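Local coordinates for protein F420-dependent methylenetetrahydromethanopterin dehydrogenase (PDB 1QV9) that catalyses the reversible, coenzyme F420-dependent interconversion of methenyl- and methylene-tetrahydromethanopterin in the formation of methane from carbon dioxide, at residues I209-C221 against I233-L247. Sequence-based numbering, arbitrary orientation.
Sequences IAENVADVSVEGC and IVASAHEMMRKAAEL
Ile-233 crosses the side chain of Glu-219 at about a right angle and brings its CD1 methyl obliquely over one face of the carboxylate, 3.2 Å from OE2; the carboxylate is also held by Asn-186 and, through OE2, by a salt bridge to Arg-185, both of the second subunit. The backbone carbonyl of Ile-233 accepts the Ser-236 hydroxyl, OG to O 2.8 Å, while the methyl CG1 of Val-216 sits 3.3 Å from that O. CG1 reaches there because it stands anti to the backbone N (chi1 178°), and Val-216 thereby becomes a knob among Ile-233, Ser-236, Ala-237 and Met-240. This is antiparallel helix packing, with axes 8.2 Å apart at 164°, in the helix bundle beside the alpha/beta domain. Selenomethionine Met-240 returns the interlock, set among Ile-209, Asn-212, Val-213 and Val-216, with SE 3.9 Å from Val-216 CG2. At Gly-220 the helices come close, and a beta carbon there would clash with CG1 of Val-234. An alanine in place of Ile-233 would probably open a gap beside Val-216 and Glu-219, as both CG2 and CD1 would be gone. At the far end, the side chains of Ile-209 and Leu-247 cross at about a right angle, their CD1 methyls 3.7 Å apart, whereas Met-241 bends back to lay SE 4.0 Å from Ala-210 CB.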
ATOM      1  N   ILE A 209     -18.429   7.058   4.021  1.00 13.65           N
ATOM      2  CA  ILE A 209     -17.760   6.647   5.251  1.00 14.36           C
ATOM      3  C   ILE A 209     -17.571   7.841   6.196  1.00 15.54           C
ATOM      4  O   ILE A 209     -17.762   7.731   7.404  1.00 14.60           O
ATOM      5  CB  ILE A 209     -16.389   5.977   4.928  1.00 14.47           C
ATOM      6  CG1 ILE A 209     -16.629   4.675   4.168  1.00 12.64           C
ATOM      7  CG2 ILE A 209     -15.545   5.826   6.222  1.00 12.40           C
ATOM      8  CD1 ILE A 209     -15.351   3.979   3.670  1.00 17.13           C
ATOM      9  N   ALA A 210     -17.152   8.986   5.665  1.00 13.08           N
ATOM     10  CA  ALA A 210     -16.986  10.179   6.460  1.00 12.94           C
ATOM     11  C   ALA A 210     -18.305  10.570   7.128  1.00 15.18           C
ATOM     12  O   ALA A 210     -18.306  10.916   8.289  1.00 15.19           O
ATOM     13  CB  ALA A 210     -16.444  11.346   5.565  1.00 14.75           C
ATOM     14  N   GLU A 211     -19.416  10.536   6.386  1.00 15.70           N
ATOM     15  CA  GLU A 211     -20.692  10.888   7.008  1.00 17.66           C
ATOM     16  C   GLU A 211     -20.999   9.898   8.143  1.00 16.94           C
ATOM     17  O   GLU A 211     -21.466  10.304   9.231  1.00 18.53           O
ATOM     18  CB  GLU A 211     -21.810  10.878   5.953  1.00 17.96           C
ATOM     19  CG  GLU A 211     -23.173  11.254   6.548  1.00 24.56           C
ATOM     20  CD  GLU A 211     -24.274  11.324   5.509  1.00 28.19           C
ATOM     21  OE1 GLU A 211     -25.467  11.364   5.901  1.00 31.53           O
ATOM     22  OE2 GLU A 211     -23.948  11.346   4.313  1.00 25.33           O
ATOM     23  N   ASN A 212     -20.693   8.619   7.925  1.00 15.72           N
ATOM     24  CA  ASN A 212     -20.964   7.582   8.952  1.00 16.94           C
ATOM     25  C   ASN A 212     -20.111   7.701  10.211  1.00 18.34           C
ATOM     26  O   ASN A 212     -20.473   7.220  11.287  1.00 18.66           O
ATOM     27  CB  ASN A 212     -20.807   6.178   8.366  1.00 17.53           C
ATOM     28  CG  ASN A 212     -21.793   5.887   7.200  1.00 24.81           C
ATOM     29  OD1 ASN A 212     -22.883   6.463   7.114  1.00 30.83           O
ATOM     30  ND2 ASN A 212     -21.398   4.987   6.326  1.00 26.36           N
ATOM     31  N   VAL A 213     -18.943   8.343  10.109  1.00 15.59           N
ATOM     32  CA  VAL A 213     -18.083   8.533  11.262  1.00 14.08           C
ATOM     33  C   VAL A 213     -18.804   9.337  12.347  1.00 15.40           C
ATOM     34  O   VAL A 213     -18.619   9.076  13.539  1.00 17.99           O
ATOM     35  CB  VAL A 213     -16.796   9.298  10.811  1.00 17.46           C
ATOM     36  CG1 VAL A 213     -16.067   9.907  11.995  1.00 17.96           C
ATOM     37  CG2 VAL A 213     -15.896   8.310  10.099  1.00 17.18           C
ATOM     38  N   ALA A 214     -19.630  10.294  11.944  1.00 17.55           N
ATOM     39  CA  ALA A 214     -20.309  11.123  12.938  1.00 19.13           C
ATOM     40  C   ALA A 214     -21.156  10.314  13.905  1.00 21.17           C
ATOM     41  O   ALA A 214     -21.152  10.587  15.116  1.00 21.55           O
ATOM     42  CB  ALA A 214     -21.150  12.172  12.253  1.00 20.33           C
ATOM     43  N   ASP A 215     -21.876   9.327  13.392  1.00 23.04           N
ATOM     44  CA  ASP A 215     -22.721   8.523  14.273  1.00 26.41           C
ATOM     45  C   ASP A 215     -21.888   7.758  15.280  1.00 25.26           C
ATOM     46  O   ASP A 215     -22.314   7.564  16.430  1.00 23.78           O
ATOM     47  CB  ASP A 215     -23.580   7.547  13.471  1.00 28.27           C
ATOM     48  CG  ASP A 215     -24.687   8.242  12.687  1.00 38.25           C
ATOM     49  OD1 ASP A 215     -25.522   7.526  12.091  1.00 43.43           O
ATOM     50  OD2 ASP A 215     -24.730   9.496  12.661  1.00 44.46           O
ATOM     51  N   VAL A 216     -20.697   7.314  14.871  1.00 17.58           N
ATOM     52  CA  VAL A 216     -19.828   6.572  15.782  1.00 17.03           C
ATOM     53  C   VAL A 216     -19.266   7.491  16.866  1.00 18.90           C
ATOM     54  O   VAL A 216     -19.223   7.136  18.049  1.00 18.09           O
ATOM     55  CB  VAL A 216     -18.655   5.836  15.015  1.00 16.89           C
ATOM     56  CG1 VAL A 216     -17.723   5.106  16.031  1.00 17.61           C
ATOM     57  CG2 VAL A 216     -19.271   4.884  13.979  1.00 16.79           C
ATOM     58  N   SER A 217     -18.789   8.667  16.468  1.00 18.20           N
ATOM     59  CA  SER A 217     -18.289   9.637  17.412  1.00 18.70           C
ATOM     60  C   SER A 217     -19.384  10.036  18.423  1.00 19.33           C
ATOM     61  O   SER A 217     -19.111  10.147  19.608  1.00 20.82           O
ATOM     62  CB  SER A 217     -17.801  10.886  16.671  1.00 23.60           C
ATOM     63  OG  SER A 217     -16.640  10.551  15.902  1.00 20.98           O
ATOM     64  N   VAL A 218     -20.590  10.253  17.917  1.00 21.66           N
ATOM     65  CA  VAL A 218     -21.715  10.653  18.777  1.00 22.01           C
ATOM     66  C   VAL A 218     -21.991   9.518  19.766  1.00 24.25           C
ATOM     67  O   VAL A 218     -22.188   9.773  20.956  1.00 26.17           O
ATOM     68  CB  VAL A 218     -22.970  10.988  17.929  1.00 22.61           C
ATOM     69  CG1 VAL A 218     -24.231  11.073  18.834  1.00 26.72           C
ATOM     70  CG2 VAL A 218     -22.772  12.324  17.212  1.00 21.89           C
ATOM     71  N   GLU A 219     -21.976   8.269  19.299  1.00 20.35           N
ATOM     72  CA  GLU A 219     -22.219   7.158  20.225  1.00 23.55           C
ATOM     73  C   GLU A 219     -21.148   7.107  21.318  1.00 26.22           C
ATOM     74  O   GLU A 219     -21.438   6.923  22.502  1.00 23.47           O
ATOM     75  CB  GLU A 219     -22.242   5.823  19.490  1.00 26.33           C
ATOM     76  CG  GLU A 219     -22.400   4.613  20.420  1.00 28.71           C
ATOM     77  CD  GLU A 219     -22.244   3.293  19.687  1.00 30.50           C
ATOM     78  OE1 GLU A 219     -22.588   3.247  18.505  1.00 30.11           O
ATOM     79  OE2 GLU A 219     -21.791   2.307  20.299  1.00 37.95           O
ATOM     80  N   GLY A 220     -19.879   7.276  20.940  1.00 19.63           N
ATOM     81  CA  GLY A 220     -18.839   7.197  21.930  1.00 17.92           C
ATOM     82  C   GLY A 220     -18.702   8.392  22.863  1.00 20.84           C
ATOM     83  O   GLY A 220     -18.195   8.240  23.968  1.00 23.42           O
ATOM     84  N   CYS A 221     -19.123   9.566  22.412  1.00 20.45           N
ATOM     85  CA  CYS A 221     -19.034  10.797  23.203  1.00 23.41           C
ATOM     86  C   CYS A 221     -20.260  11.128  24.047  1.00 24.58           C
ATOM     87  O   CYS A 221     -20.122  11.725  25.120  1.00 27.78           O
ATOM     88  CB  CYS A 221     -18.818  12.002  22.296  1.00 21.86           C
ATOM     89  SG  CYS A 221     -17.140  12.054  21.576  1.00 24.63           S
ATOM     90  N   ILE A 233     -14.697   2.694  20.824  1.00 18.02           N
ATOM     91  CA  ILE A 233     -15.639   3.233  19.876  1.00 17.61           C
ATOM     92  C   ILE A 233     -15.123   4.531  19.222  1.00 18.03           C
ATOM     93  O   ILE A 233     -15.153   4.633  17.973  1.00 17.91           O
ATOM     94  CB  ILE A 233     -17.043   3.462  20.552  1.00 20.59           C
ATOM     95  CG1 ILE A 233     -17.641   2.082  20.887  1.00 21.04           C
ATOM     96  CG2 ILE A 233     -17.971   4.252  19.634  1.00 19.59           C
ATOM     97  CD1 ILE A 233     -18.925   2.171  21.730  1.00 23.92           C
ATOM     98  N   VAL A 234     -14.678   5.515  20.003  1.00 15.91           N
ATOM     99  CA  VAL A 234     -14.241   6.758  19.342  1.00 16.73           C
ATOM    100  C   VAL A 234     -12.988   6.500  18.496  1.00 17.41           C
ATOM    101  O   VAL A 234     -12.821   7.143  17.443  1.00 17.78           O
ATOM    102  CB  VAL A 234     -13.993   7.940  20.305  1.00 17.23           C
ATOM    103  CG1 VAL A 234     -15.332   8.344  20.978  1.00 17.97           C
ATOM    104  CG2 VAL A 234     -12.916   7.621  21.301  1.00 19.47           C
ATOM    105  N   ALA A 235     -12.143   5.563  18.905  1.00 15.53           N
ATOM    106  CA  ALA A 235     -10.923   5.275  18.121  1.00 16.83           C
ATOM    107  C   ALA A 235     -11.309   4.652  16.802  1.00 20.10           C
ATOM    108  O   ALA A 235     -10.656   4.895  15.770  1.00 15.75           O
ATOM    109  CB  ALA A 235     -10.004   4.332  18.861  1.00 15.76           C
ATOM    110  N   SER A 236     -12.367   3.832  16.792  1.00 16.68           N
ATOM    111  CA  SER A 236     -12.786   3.198  15.553  1.00 17.21           C
ATOM    112  C   SER A 236     -13.284   4.241  14.535  1.00 15.51           C
ATOM    113  O   SER A 236     -13.113   4.048  13.337  1.00 16.28           O
ATOM    114  CB  SER A 236     -13.848   2.109  15.824  1.00 17.72           C
ATOM    115  OG  SER A 236     -15.115   2.675  16.042  1.00 18.44           O
ATOM    116  N   ALA A 237     -13.855   5.339  15.018  1.00 15.09           N
ATOM    117  CA  ALA A 237     -14.342   6.413  14.153  1.00 14.39           C
ATOM    118  C   ALA A 237     -13.131   7.020  13.413  1.00 13.07           C
ATOM    119  O   ALA A 237     -13.215   7.312  12.198  1.00 16.36           O
ATOM    120  CB  ALA A 237     -15.029   7.465  14.987  1.00 16.35           C
ATOM    121  N   HIS A 238     -12.033   7.175  14.136  1.00 14.81           N
ATOM    122  CA  HIS A 238     -10.835   7.775  13.511  1.00 13.98           C
ATOM    123  C   HIS A 238     -10.207   6.801  12.510  1.00 17.51           C
ATOM    124  O   HIS A 238      -9.670   7.232  11.464  1.00 16.37           O
ATOM    125  CB  HIS A 238      -9.859   8.186  14.591  1.00 13.93           C
ATOM    126  CG  HIS A 238     -10.167   9.512  15.230  1.00 15.78           C
ATOM    127  ND1 HIS A 238     -11.429   9.889  15.655  1.00 20.69           N
ATOM    128  CD2 HIS A 238      -9.345  10.531  15.581  1.00 10.37           C
ATOM    129  CE1 HIS A 238     -11.363  11.077  16.239  1.00 13.04           C
ATOM    130  NE2 HIS A 238     -10.108  11.479  16.210  1.00 19.97           N
ATOM    131  N   GLU A 239     -10.222   5.495  12.784  1.00 13.56           N
ATOM    132  CA  GLU A 239      -9.712   4.534  11.801  1.00 13.27           C
ATOM    133  C   GLU A 239     -10.573   4.610  10.528  1.00 15.58           C
ATOM    134  O   GLU A 239     -10.049   4.460   9.421  1.00 14.85           O
ATOM    135  CB  GLU A 239      -9.701   3.085  12.329  1.00 12.95           C
ATOM    136  CG  GLU A 239      -8.801   2.871  13.550  1.00 15.03           C
ATOM    137  CD  GLU A 239      -7.294   2.938  13.262  1.00 19.20           C
ATOM    138  OE1 GLU A 239      -6.532   3.147  14.238  1.00 18.39           O
ATOM    139  OE2 GLU A 239      -6.891   2.748  12.074  1.00 18.11           O
HETATM  140  N   MSE A 240     -11.885   4.812  10.661  1.00 13.57           N
HETATM  141  CA  MSE A 240     -12.763   4.936   9.484  1.00 13.45           C
HETATM  142  C   MSE A 240     -12.342   6.141   8.647  1.00 11.67           C
HETATM  143  O   MSE A 240     -12.262   6.020   7.412  1.00 15.97           O
HETATM  144  CB  MSE A 240     -14.209   5.118   9.923  1.00 17.89           C
HETATM  145  CG  MSE A 240     -14.717   3.859  10.549  1.00 13.26           C
HETATM  146 SE   MSE A 240     -16.477   4.184  11.417  1.00 19.70          SE
HETATM  147  CE  MSE A 240     -17.510   4.502   9.812  1.00 19.99           C
HETATM  148  N   MSE A 241     -12.113   7.261   9.317  1.00 13.83           N
HETATM  149  CA  MSE A 241     -11.765   8.498   8.601  1.00 13.30           C
HETATM  150  C   MSE A 241     -10.422   8.355   7.880  1.00 12.95           C
HETATM  151  O   MSE A 241     -10.264   8.893   6.765  1.00 14.10           O
HETATM  152  CB  MSE A 241     -11.756   9.690   9.544  1.00 13.70           C
HETATM  153  CG  MSE A 241     -11.569  11.023   8.825  1.00 14.07           C
HETATM  154 SE   MSE A 241     -13.020  11.489   7.551  1.00 17.78          SE
HETATM  155  CE  MSE A 241     -14.374  12.007   8.883  1.00 15.18           C
ATOM    156  N   ARG A 242      -9.482   7.644   8.488  1.00 13.47           N
ATOM    157  CA  ARG A 242      -8.175   7.426   7.830  1.00 12.85           C
ATOM    158  C   ARG A 242      -8.400   6.630   6.527  1.00 15.06           C
ATOM    159  O   ARG A 242      -7.765   6.914   5.496  1.00 15.01           O
ATOM    160  CB  ARG A 242      -7.229   6.688   8.792  1.00 14.52           C
ATOM    161  CG  ARG A 242      -5.954   6.131   8.161  1.00 14.95           C
ATOM    162  CD  ARG A 242      -5.039   5.689   9.300  1.00 14.66           C
ATOM    163  NE  ARG A 242      -3.802   5.083   8.796  1.00 15.22           N
ATOM    164  CZ  ARG A 242      -3.686   3.805   8.444  1.00 14.55           C
ATOM    165  NH1 ARG A 242      -2.513   3.328   7.991  1.00 16.93           N
ATOM    166  NH2 ARG A 242      -4.719   2.963   8.557  1.00 16.06           N
ATOM    167  N   LYS A 243      -9.307   5.649   6.507  1.00 13.41           N
ATOM    168  CA  LYS A 243      -9.577   4.906   5.274  1.00 13.38           C
ATOM    169  C   LYS A 243     -10.361   5.726   4.248  1.00 14.55           C
ATOM    170  O   LYS A 243     -10.219   5.524   3.041  1.00 14.72           O
ATOM    171  CB  LYS A 243     -10.324   3.591   5.566  1.00 15.52           C
ATOM    172  CG  LYS A 243      -9.374   2.575   6.224  1.00 18.34           C
ATOM    173  CD  LYS A 243      -8.106   2.366   5.358  1.00 23.94           C
ATOM    174  CE  LYS A 243      -7.218   1.205   5.823  1.00 28.36           C
ATOM    175  NZ  LYS A 243      -6.648   1.497   7.138  1.00 36.77           N
ATOM    176  N   ALA A 244     -11.231   6.623   4.721  1.00 12.17           N
ATOM    177  CA  ALA A 244     -11.946   7.487   3.802  1.00 11.14           C
ATOM    178  C   ALA A 244     -10.879   8.366   3.104  1.00 13.01           C
ATOM    179  O   ALA A 244     -11.012   8.597   1.910  1.00 14.26           O
ATOM    180  CB  ALA A 244     -13.000   8.374   4.556  1.00 11.93           C
ATOM    181  N   ALA A 245      -9.861   8.834   3.829  1.00 13.30           N
ATOM    182  CA  ALA A 245      -8.826   9.694   3.157  1.00 11.68           C
ATOM    183  C   ALA A 245      -8.089   8.854   2.119  1.00 14.36           C
ATOM    184  O   ALA A 245      -7.692   9.365   1.047  1.00 14.82           O
ATOM    185  CB  ALA A 245      -7.823  10.220   4.176  1.00 13.14           C
ATOM    186  N   GLU A 246      -7.853   7.571   2.408  1.00 13.87           N
ATOM    187  CA  GLU A 246      -7.153   6.714   1.451  1.00 13.32           C
ATOM    188  C   GLU A 246      -7.997   6.548   0.181  1.00 14.46           C
ATOM    189  O   GLU A 246      -7.469   6.526  -0.940  1.00 16.07           O
ATOM    190  CB  GLU A 246      -6.868   5.356   2.097  1.00 16.37           C
ATOM    191  CG  GLU A 246      -6.075   4.388   1.268  1.00 29.23           C
ATOM    192  CD  GLU A 246      -6.042   3.037   1.945  1.00 36.98           C
ATOM    193  OE1 GLU A 246      -5.673   3.007   3.137  1.00 41.35           O
ATOM    194  OE2 GLU A 246      -6.404   2.031   1.305  1.00 39.93           O
ATOM    195  N   LEU A 247      -9.319   6.425   0.327  1.00 12.57           N
ATOM    196  CA  LEU A 247     -10.173   6.313  -0.852  1.00 13.52           C
ATOM    197  C   LEU A 247     -10.102   7.585  -1.671  1.00 13.78           C
ATOM    198  O   LEU A 247     -10.059   7.511  -2.905  1.00 15.79           O
ATOM    199  CB  LEU A 247     -11.644   6.072  -0.434  1.00 17.35           C
ATOM    200  CG  LEU A 247     -12.051   4.624  -0.209  1.00 18.17           C
ATOM    201  CD1 LEU A 247     -13.370   4.619   0.579  1.00 18.40           C
ATOM    202  CD2 LEU A 247     -12.245   3.905  -1.544  1.00 18.89           C
TER